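Long-range contacts in threonine--tRNA ligase catalytic subunit (Aeropyrum pernix, PDB 3A32), which probably catalyses the ATP-dependent attachment of threonine to tRNA(Thr) as a zinc-containing class II aminoacyl-tRNA synthetase that lacks a cis-editing domain: residues A[258-263]-A[278-283]; A[163-168]-A[309-314]; A[158-163]-A[316-321]. All coordinates share one frame; numbering follows the deposited sequence.

Interaction 1: A[258-263]-A[278-283]; sequences GPKLDF and MGTIQF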
# COMPACT_ATOMS: atom_id res chain seq x y z
N GLY A 258 -23.90 -13.02 15.92
CA GLY A 258 -24.47 -11.70 16.01
C GLY A 258 -25.19 -11.31 14.75
O GLY A 258 -24.98 -11.93 13.72
N PRO A 259 -26.08 -10.30 14.83
CA PRO A 259 -26.88 -9.83 13.69
C PRO A 259 -26.02 -8.97 12.75
O PRO A 259 -24.87 -8.61 13.12
CB PRO A 259 -27.95 -8.98 14.34
CG PRO A 259 -27.32 -8.48 15.63
CD PRO A 259 -26.32 -9.52 16.07
N LYS A 260 -26.56 -8.64 11.57
CA LYS A 260 -25.81 -7.88 10.56
C LYS A 260 -26.69 -7.08 9.63
O LYS A 260 -27.89 -7.27 9.56
CB LYS A 260 -24.94 -8.83 9.71
CG LYS A 260 -25.71 -10.03 9.16
CD LYS A 260 -24.97 -10.72 8.00
CE LYS A 260 -25.76 -11.97 7.56
NZ LYS A 260 -25.19 -12.51 6.29
N LEU A 261 -26.03 -6.20 8.88
CA LEU A 261 -26.63 -5.43 7.82
C LEU A 261 -25.75 -5.58 6.57
O LEU A 261 -24.50 -5.43 6.64
CB LEU A 261 -26.63 -3.99 8.30
CG LEU A 261 -27.11 -2.80 7.51
CD1 LEU A 261 -27.32 -1.68 8.51
CD2 LEU A 261 -26.09 -2.39 6.40
N ASP A 262 -26.38 -5.83 5.43
CA ASP A 262 -25.65 -5.96 4.16
C ASP A 262 -26.02 -4.83 3.26
O ASP A 262 -27.17 -4.40 3.23
CB ASP A 262 -25.99 -7.27 3.49
CG ASP A 262 -25.39 -8.45 4.22
OD1 ASP A 262 -24.15 -8.38 4.49
OD2 ASP A 262 -26.15 -9.40 4.57
N PHE A 263 -25.01 -4.32 2.56
CA PHE A 263 -25.16 -3.26 1.57
C PHE A 263 -25.40 -3.88 0.20
O PHE A 263 -24.58 -4.64 -0.28
CB PHE A 263 -23.86 -2.48 1.46
CG PHE A 263 -23.42 -1.81 2.74
CD1 PHE A 263 -24.33 -0.99 3.48
CD2 PHE A 263 -22.11 -1.94 3.18
CE1 PHE A 263 -23.90 -0.36 4.62
CE2 PHE A 263 -21.69 -1.29 4.33
CZ PHE A 263 -22.57 -0.51 5.04
N MET A 278 -22.42 -5.97 -1.56
CA MET A 278 -21.14 -5.30 -1.29
C MET A 278 -20.67 -5.64 0.14
O MET A 278 -20.60 -6.85 0.47
CB MET A 278 -21.27 -3.80 -1.55
CG MET A 278 -21.51 -3.56 -3.00
SD MET A 278 -21.89 -1.88 -3.44
CE MET A 278 -21.95 -2.01 -5.20
N GLY A 279 -20.39 -4.62 0.97
CA GLY A 279 -19.85 -4.87 2.31
C GLY A 279 -20.96 -5.25 3.29
O GLY A 279 -22.12 -5.43 2.89
N THR A 280 -20.62 -5.36 4.57
CA THR A 280 -21.49 -5.80 5.64
C THR A 280 -21.11 -5.04 6.91
O THR A 280 -19.98 -4.56 7.04
CB THR A 280 -21.36 -7.36 5.89
OG1 THR A 280 -21.78 -8.05 4.70
CG2 THR A 280 -22.32 -7.83 6.95
N ILE A 281 -22.07 -4.90 7.82
CA ILE A 281 -21.80 -4.52 9.20
C ILE A 281 -22.24 -5.70 10.05
O ILE A 281 -23.43 -5.99 10.14
CB ILE A 281 -22.56 -3.21 9.67
CG1 ILE A 281 -22.25 -2.05 8.73
CG2 ILE A 281 -22.20 -2.85 11.13
CD1 ILE A 281 -23.11 -0.86 8.98
N GLN A 282 -21.26 -6.32 10.72
CA GLN A 282 -21.44 -7.55 11.48
C GLN A 282 -21.00 -7.46 12.97
O GLN A 282 -19.81 -7.34 13.28
CB GLN A 282 -20.66 -8.67 10.77
CG GLN A 282 -20.62 -9.98 11.55
CD GLN A 282 -21.91 -10.76 11.40
OE1 GLN A 282 -22.26 -11.18 10.30
NE2 GLN A 282 -22.63 -10.97 12.53
N PHE A 283 -21.97 -7.47 13.86
CA PHE A 283 -21.80 -7.72 15.28
C PHE A 283 -21.31 -9.11 15.66
O PHE A 283 -21.58 -10.11 14.98
CB PHE A 283 -23.14 -7.49 15.99
CG PHE A 283 -23.56 -6.06 16.00
CD1 PHE A 283 -23.38 -5.28 17.14
CD2 PHE A 283 -24.13 -5.47 14.86
CE1 PHE A 283 -23.75 -3.92 17.15
CE2 PHE A 283 -24.52 -4.15 14.86
CZ PHE A 283 -24.33 -3.36 16.00

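Interaction 2: A[163-168]-A[309-314]; sequences DDAHII and IHRALL. With ZN (zinc ion), chain G.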
# COMPACT_ATOMS: atom_id res chain seq x y z
N ASP A 163 -11.41 -4.27 2.39
CA ASP A 163 -11.36 -2.99 3.11
C ASP A 163 -11.98 -3.22 4.51
O ASP A 163 -13.11 -2.81 4.82
CB ASP A 163 -12.12 -1.88 2.32
CG ASP A 163 -13.59 -2.27 1.98
OD1 ASP A 163 -13.86 -3.46 1.70
OD2 ASP A 163 -14.49 -1.37 1.97
N ASP A 164 -11.20 -3.86 5.36
CA ASP A 164 -11.63 -4.43 6.60
C ASP A 164 -11.47 -3.44 7.75
O ASP A 164 -10.45 -2.76 7.83
CB ASP A 164 -10.76 -5.67 6.86
CG ASP A 164 -11.38 -6.64 7.88
OD1 ASP A 164 -12.61 -6.60 8.08
OD2 ASP A 164 -10.61 -7.46 8.44
N ALA A 165 -12.43 -3.39 8.68
CA ALA A 165 -12.25 -2.58 9.87
C ALA A 165 -12.96 -3.25 11.01
O ALA A 165 -13.87 -4.07 10.80
CB ALA A 165 -12.77 -1.16 9.64
N HIS A 166 -12.51 -2.94 12.22
CA HIS A 166 -13.13 -3.38 13.43
C HIS A 166 -13.40 -2.20 14.34
O HIS A 166 -12.58 -1.27 14.46
CB HIS A 166 -12.30 -4.50 14.09
CG HIS A 166 -12.25 -5.73 13.25
ND1 HIS A 166 -11.30 -5.93 12.27
CD2 HIS A 166 -13.13 -6.75 13.12
CE1 HIS A 166 -11.55 -7.05 11.63
NE2 HIS A 166 -12.65 -7.57 12.13
N ILE A 167 -14.58 -2.22 14.96
CA ILE A 167 -15.02 -1.13 15.78
C ILE A 167 -15.47 -1.67 17.13
O ILE A 167 -16.30 -2.58 17.22
CB ILE A 167 -16.19 -0.37 15.11
CG1 ILE A 167 -15.82 -0.00 13.69
CG2 ILE A 167 -16.62 0.91 15.94
CD1 ILE A 167 -16.76 1.07 13.13
N ILE A 168 -14.91 -1.10 18.19
CA ILE A 168 -15.36 -1.38 19.56
C ILE A 168 -16.06 -0.12 20.07
O ILE A 168 -15.41 0.90 20.30
CB ILE A 168 -14.15 -1.78 20.43
CG1 ILE A 168 -13.50 -3.01 19.81
CG2 ILE A 168 -14.55 -1.96 21.91
CD1 ILE A 168 -12.25 -3.53 20.48
N ILE A 309 -17.74 -4.83 16.29
CA ILE A 309 -18.25 -4.85 14.94
C ILE A 309 -17.11 -5.15 13.95
O ILE A 309 -16.03 -4.59 14.05
CB ILE A 309 -18.98 -3.51 14.60
CG1 ILE A 309 -20.24 -3.35 15.44
CG2 ILE A 309 -19.30 -3.42 13.09
CD1 ILE A 309 -20.91 -1.98 15.38
N HIS A 310 -17.39 -6.06 13.03
CA HIS A 310 -16.63 -6.25 11.79
C HIS A 310 -17.38 -5.46 10.73
O HIS A 310 -18.60 -5.53 10.68
CB HIS A 310 -16.75 -7.70 11.30
CG HIS A 310 -16.42 -8.75 12.31
ND1 HIS A 310 -15.21 -9.41 12.31
CD2 HIS A 310 -17.15 -9.31 13.31
CE1 HIS A 310 -15.21 -10.33 13.26
NE2 HIS A 310 -16.38 -10.29 13.88
N ARG A 311 -16.68 -4.72 9.86
CA ARG A 311 -17.36 -4.03 8.76
C ARG A 311 -16.48 -3.89 7.54
O ARG A 311 -15.29 -3.67 7.67
CB ARG A 311 -17.89 -2.66 9.21
CG ARG A 311 -16.89 -1.69 9.88
CD ARG A 311 -16.43 -0.55 8.94
NE ARG A 311 -15.49 -0.93 7.88
CZ ARG A 311 -14.99 -0.07 6.98
NH1 ARG A 311 -15.34 1.23 7.01
NH2 ARG A 311 -14.14 -0.50 6.05
N ALA A 312 -17.03 -4.05 6.34
CA ALA A 312 -16.34 -3.62 5.12
C ALA A 312 -17.34 -2.81 4.33
O ALA A 312 -18.52 -3.03 4.48
CB ALA A 312 -15.85 -4.84 4.32
N LEU A 313 -16.88 -1.92 3.45
CA LEU A 313 -17.76 -1.17 2.55
C LEU A 313 -17.90 -1.87 1.22
O LEU A 313 -19.00 -2.03 0.75
CB LEU A 313 -17.29 0.28 2.33
CG LEU A 313 -16.86 1.11 3.56
CD1 LEU A 313 -16.41 2.50 3.12
CD2 LEU A 313 -17.94 1.24 4.65
N LEU A 314 -16.78 -2.28 0.62
CA LEU A 314 -16.75 -2.98 -0.66
C LEU A 314 -16.83 -4.48 -0.41
O LEU A 314 -17.56 -5.17 -1.10
CB LEU A 314 -15.44 -2.65 -1.40
CG LEU A 314 -15.05 -1.18 -1.58
CD1 LEU A 314 -13.72 -0.98 -2.38
CD2 LEU A 314 -16.21 -0.40 -2.21
ZN ZN G . -13.43 -9.19 11.28
O HOH W 1 -13.76 -8.50 9.41

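Interaction 3: A[158-163]-A[316-321]; sequences RGFTQD and SIERFL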
# COMPACT_ATOMS: atom_id res chain seq x y z
N ARG A 158 -8.58 -17.82 -3.86
CA ARG A 158 -7.85 -18.28 -2.70
C ARG A 158 -7.11 -17.20 -1.90
O ARG A 158 -6.77 -17.42 -0.75
CB ARG A 158 -6.85 -19.35 -3.16
CG ARG A 158 -7.54 -20.69 -3.49
CD ARG A 158 -6.63 -21.69 -4.19
NE ARG A 158 -7.44 -22.87 -4.43
CZ ARG A 158 -7.15 -23.85 -5.28
NH1 ARG A 158 -6.03 -23.85 -6.01
NH2 ARG A 158 -7.96 -24.86 -5.33
N GLY A 159 -6.79 -16.07 -2.52
CA GLY A 159 -6.16 -14.95 -1.82
C GLY A 159 -6.78 -13.67 -2.33
O GLY A 159 -6.93 -13.50 -3.55
N PHE A 160 -7.20 -12.80 -1.41
CA PHE A 160 -7.87 -11.58 -1.81
C PHE A 160 -7.69 -10.48 -0.76
O PHE A 160 -7.11 -10.68 0.28
CB PHE A 160 -9.40 -11.83 -2.14
CG PHE A 160 -10.20 -12.42 -1.00
CD1 PHE A 160 -11.01 -11.61 -0.20
CD2 PHE A 160 -10.13 -13.80 -0.71
CE1 PHE A 160 -11.74 -12.14 0.90
CE2 PHE A 160 -10.88 -14.34 0.37
CZ PHE A 160 -11.67 -13.51 1.18
N THR A 161 -8.26 -9.31 -1.06
CA THR A 161 -8.09 -8.13 -0.25
C THR A 161 -9.47 -7.65 0.22
O THR A 161 -10.43 -7.74 -0.54
CB THR A 161 -7.28 -7.07 -1.06
OG1 THR A 161 -6.29 -7.76 -1.88
CG2 THR A 161 -6.57 -6.07 -0.10
N GLN A 162 -9.56 -7.18 1.46
CA GLN A 162 -10.80 -6.63 2.06
C GLN A 162 -10.45 -5.21 2.52
O GLN A 162 -9.34 -4.98 2.95
CB GLN A 162 -11.14 -7.39 3.34
CG GLN A 162 -11.56 -8.81 3.16
CD GLN A 162 -11.46 -9.63 4.42
OE1 GLN A 162 -10.54 -9.48 5.22
NE2 GLN A 162 -12.41 -10.52 4.60
N ASP A 163 -11.41 -4.27 2.39
CA ASP A 163 -11.36 -2.99 3.11
C ASP A 163 -11.98 -3.22 4.51
O ASP A 163 -13.11 -2.81 4.82
CB ASP A 163 -12.12 -1.88 2.32
CG ASP A 163 -13.59 -2.27 1.98
OD1 ASP A 163 -13.86 -3.46 1.70
OD2 ASP A 163 -14.49 -1.37 1.97
N SER A 316 -14.80 -8.04 -0.49
CA SER A 316 -13.64 -8.42 -1.26
C SER A 316 -13.46 -7.37 -2.36
O SER A 316 -14.38 -7.10 -3.13
CB SER A 316 -13.84 -9.80 -1.86
OG SER A 316 -12.86 -10.08 -2.85
N ILE A 317 -12.26 -6.79 -2.42
CA ILE A 317 -11.88 -5.79 -3.44
C ILE A 317 -11.79 -6.41 -4.82
O ILE A 317 -12.30 -5.84 -5.78
CB ILE A 317 -10.56 -5.10 -3.05
CG1 ILE A 317 -10.85 -4.13 -1.89
CG2 ILE A 317 -9.96 -4.30 -4.29
CD1 ILE A 317 -9.74 -4.03 -0.91
N GLU A 318 -11.16 -7.58 -4.93
CA GLU A 318 -11.16 -8.34 -6.19
C GLU A 318 -12.60 -8.60 -6.67
O GLU A 318 -12.93 -8.35 -7.84
CB GLU A 318 -10.39 -9.67 -6.01
CG GLU A 318 -8.87 -9.54 -5.86
CD GLU A 318 -8.44 -9.07 -4.48
OE1 GLU A 318 -9.27 -8.91 -3.57
OE2 GLU A 318 -7.23 -8.83 -4.30
N ARG A 319 -13.45 -9.08 -5.77
CA ARG A 319 -14.84 -9.41 -6.15
C ARG A 319 -15.54 -8.15 -6.60
O ARG A 319 -16.06 -8.11 -7.72
CB ARG A 319 -15.61 -10.04 -5.01
CG ARG A 319 -17.00 -10.47 -5.40
CD ARG A 319 -17.83 -11.01 -4.23
NE ARG A 319 -18.93 -11.80 -4.81
CZ ARG A 319 -20.10 -11.33 -5.25
NH1 ARG A 319 -20.47 -10.03 -5.11
NH2 ARG A 319 -20.96 -12.19 -5.82
N PHE A 320 -15.53 -7.12 -5.74
CA PHE A 320 -16.06 -5.79 -6.08
C PHE A 320 -15.60 -5.33 -7.44
O PHE A 320 -16.38 -4.85 -8.20
CB PHE A 320 -15.63 -4.69 -5.07
CG PHE A 320 -16.39 -3.41 -5.27
CD1 PHE A 320 -17.58 -3.19 -4.59
CD2 PHE A 320 -15.96 -2.47 -6.21
CE1 PHE A 320 -18.34 -2.02 -4.82
CE2 PHE A 320 -16.70 -1.30 -6.44
CZ PHE A 320 -17.89 -1.08 -5.76
N LEU A 321 -14.29 -5.40 -7.69
CA LEU A 321 -13.69 -4.99 -8.95
C LEU A 321 -14.21 -5.85 -10.12
O LEU A 321 -14.51 -5.30 -11.18
CB LEU A 321 -12.16 -5.00 -8.86
CG LEU A 321 -11.49 -4.58 -10.17
CD1 LEU A 321 -11.79 -3.11 -10.50
CD2 LEU A 321 -9.95 -4.83 -10.15
O HOH W 2 -6.32 -11.52 -5.38

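Interaction 1: A[258-263]-A[278-283]
Backbone N-H groups and carbonyls of Leu261 and Ile281 reach for each other across the antiparallel hairpin of strands 260-268 and 273-284, part of the large sheet of the class II synthetase core. Ile281 N donates to Leu261 O at 2.8 Å, in the carbonyl plane, and Leu261 N answers toward Ile281 O. Two residues further, Phe263 bonds two successive residues of the partner strand: Met278 N lies 2.8 Å from Phe263 O, while Phe263 N gives an almost straight bond (175°) to Gly279 O.

Ahead of the strand, where Phe283 N donates to Pro259 O, a side chain joins in. The chain of Gln282 bends at its second torsion (chi2 79°) and brings NE2 within 2.8 Å of Gly258 O, approached from above the carbonyl plane. The same amide nitrogen also bonds Phe283 O, in plane and on a lone pair, so both donations lie in the amide plane and fix its rotation. Lys260 runs its methylenes past Gln282 OE1.

On the opposite face, Leu261 and Ile281 lie among apolar neighbours, with Val178 and Val181 of helix 174-191 against Ile281. The Phe263 ring meets the Ile281 side chain obliquely, its CZ 4.0 Å from Ile281 CD1.

Interaction 2: A[163-168]-A[309-314]
Two successive backbone N-H groups grip one carboxylate oxygen of Asp163. Leu314 N meets Asp163 OD2 on its syn lone pair at 2.8 Å, and Leu313 N comes to the same oxygen from above the carboxylate plane at 2.9 Å. A first torsion of 54° sets the carboxylate between its own backbone N and carbonyl carbon, facing the corner where the partner strand turns; OD1 bonds Gly315 N just beyond.

Arg311, bent at chi2 and chi3, swings NH2 back to Asp163 O, which lies in the guanidinium plane 2.8 Å away. Ala165 CB covers one face of that guanidinium, 3.2 Å from Arg311 NE, a buried nitrogen without a hydrogen-bond partner, whereas NH1 bonds His63 and Tyr68.

The face carrying His166 and His310 holds the zinc ion of this synthetase. His166 NE2 binds it at 2.0 Å and His310 ND1 at 2.1 Å, one ring using its far nitrogen and the other its near one; the ring planes stand 74° apart. Cys112 and a water complete the four ligands, and the water donates to Asp164 OD1 at 2.6 Å. In the second shell, His115 bonds His166 ND1 and Asp284 bonds His310 NE2, fixing how each ring is turned.

Strand 159-170 thus pairs antiparallel with strand 306-316, between strands 134-143 and 273-284, while helix 174-191 packs against Ile167 and Leu313.

Interaction 3: A[158-163]-A[316-321]
The Phe160 ring presents CD1 obliquely to Ser316 OG, 3.6 Å away, and the flat carboxylate of Glu318 lies beside the stem of the same residue, OE1 being 3.3 Å from Phe160 CB. Both carboxylate oxygens are engaged on their syn sides by a single residue. Thr161 N donates to Glu318 OE1 at 2.7 Å, 28° out of the carboxylate plane, and Thr161 OG1 donates to Glu318 OE2 at 2.8 Å on the syn lone pair. The glutamate reaches this position by bending at chi2 (77°), which turns its head back onto the strand. Arg52 forms a salt bridge with OE2 and also bonds Thr161 OG1, tying the pair to a positive charge. An alanine in place of Glu318 would probably leave Thr161 N without its acceptor and Arg52 without this counter-charge.

Ile317 N, at the first turn of the helix, gives a nearly straight bond to Thr161 O, so the strand supplies an acceptor for an N-H that the helix cannot pair internally. Ser316 is the N-cap: OG accepts from Arg319 N at 3.1 Å. Ile317 CD1 settles over the backbone between Gln162 and Asp163.

A strand running straight into a helix is as in motif 3 of class II synthetases. The start of helix 317-327 sits across strand 159-170, at 87° between the short segments, with Phe139 of neighbouring strand 134-143 touching both Thr161 and Ile317.

All three contacts belong to the catalytic core and draw on its large mixed sheet, in which strands 159-170, 306-316, 273-284 and 260-268 lie in succession. Along the chain they are nested: interaction 1 falls inside the loop closed by interaction 2, which falls inside that of interaction 3. The centres of interactions 1 and 2 are about 9 Å apart, linked by the neighbouring strands 273-284 and 306-316; those of interactions 2 and 3 are about 14 Å apart, and the two contacts share Asp163. Phe320 of helix 317-327 packs on Met278 and Leu314. Interaction 2 itself supplies two zinc ligands, while interaction 1 flanks it and interaction 3 joins the following helix to the same sheet.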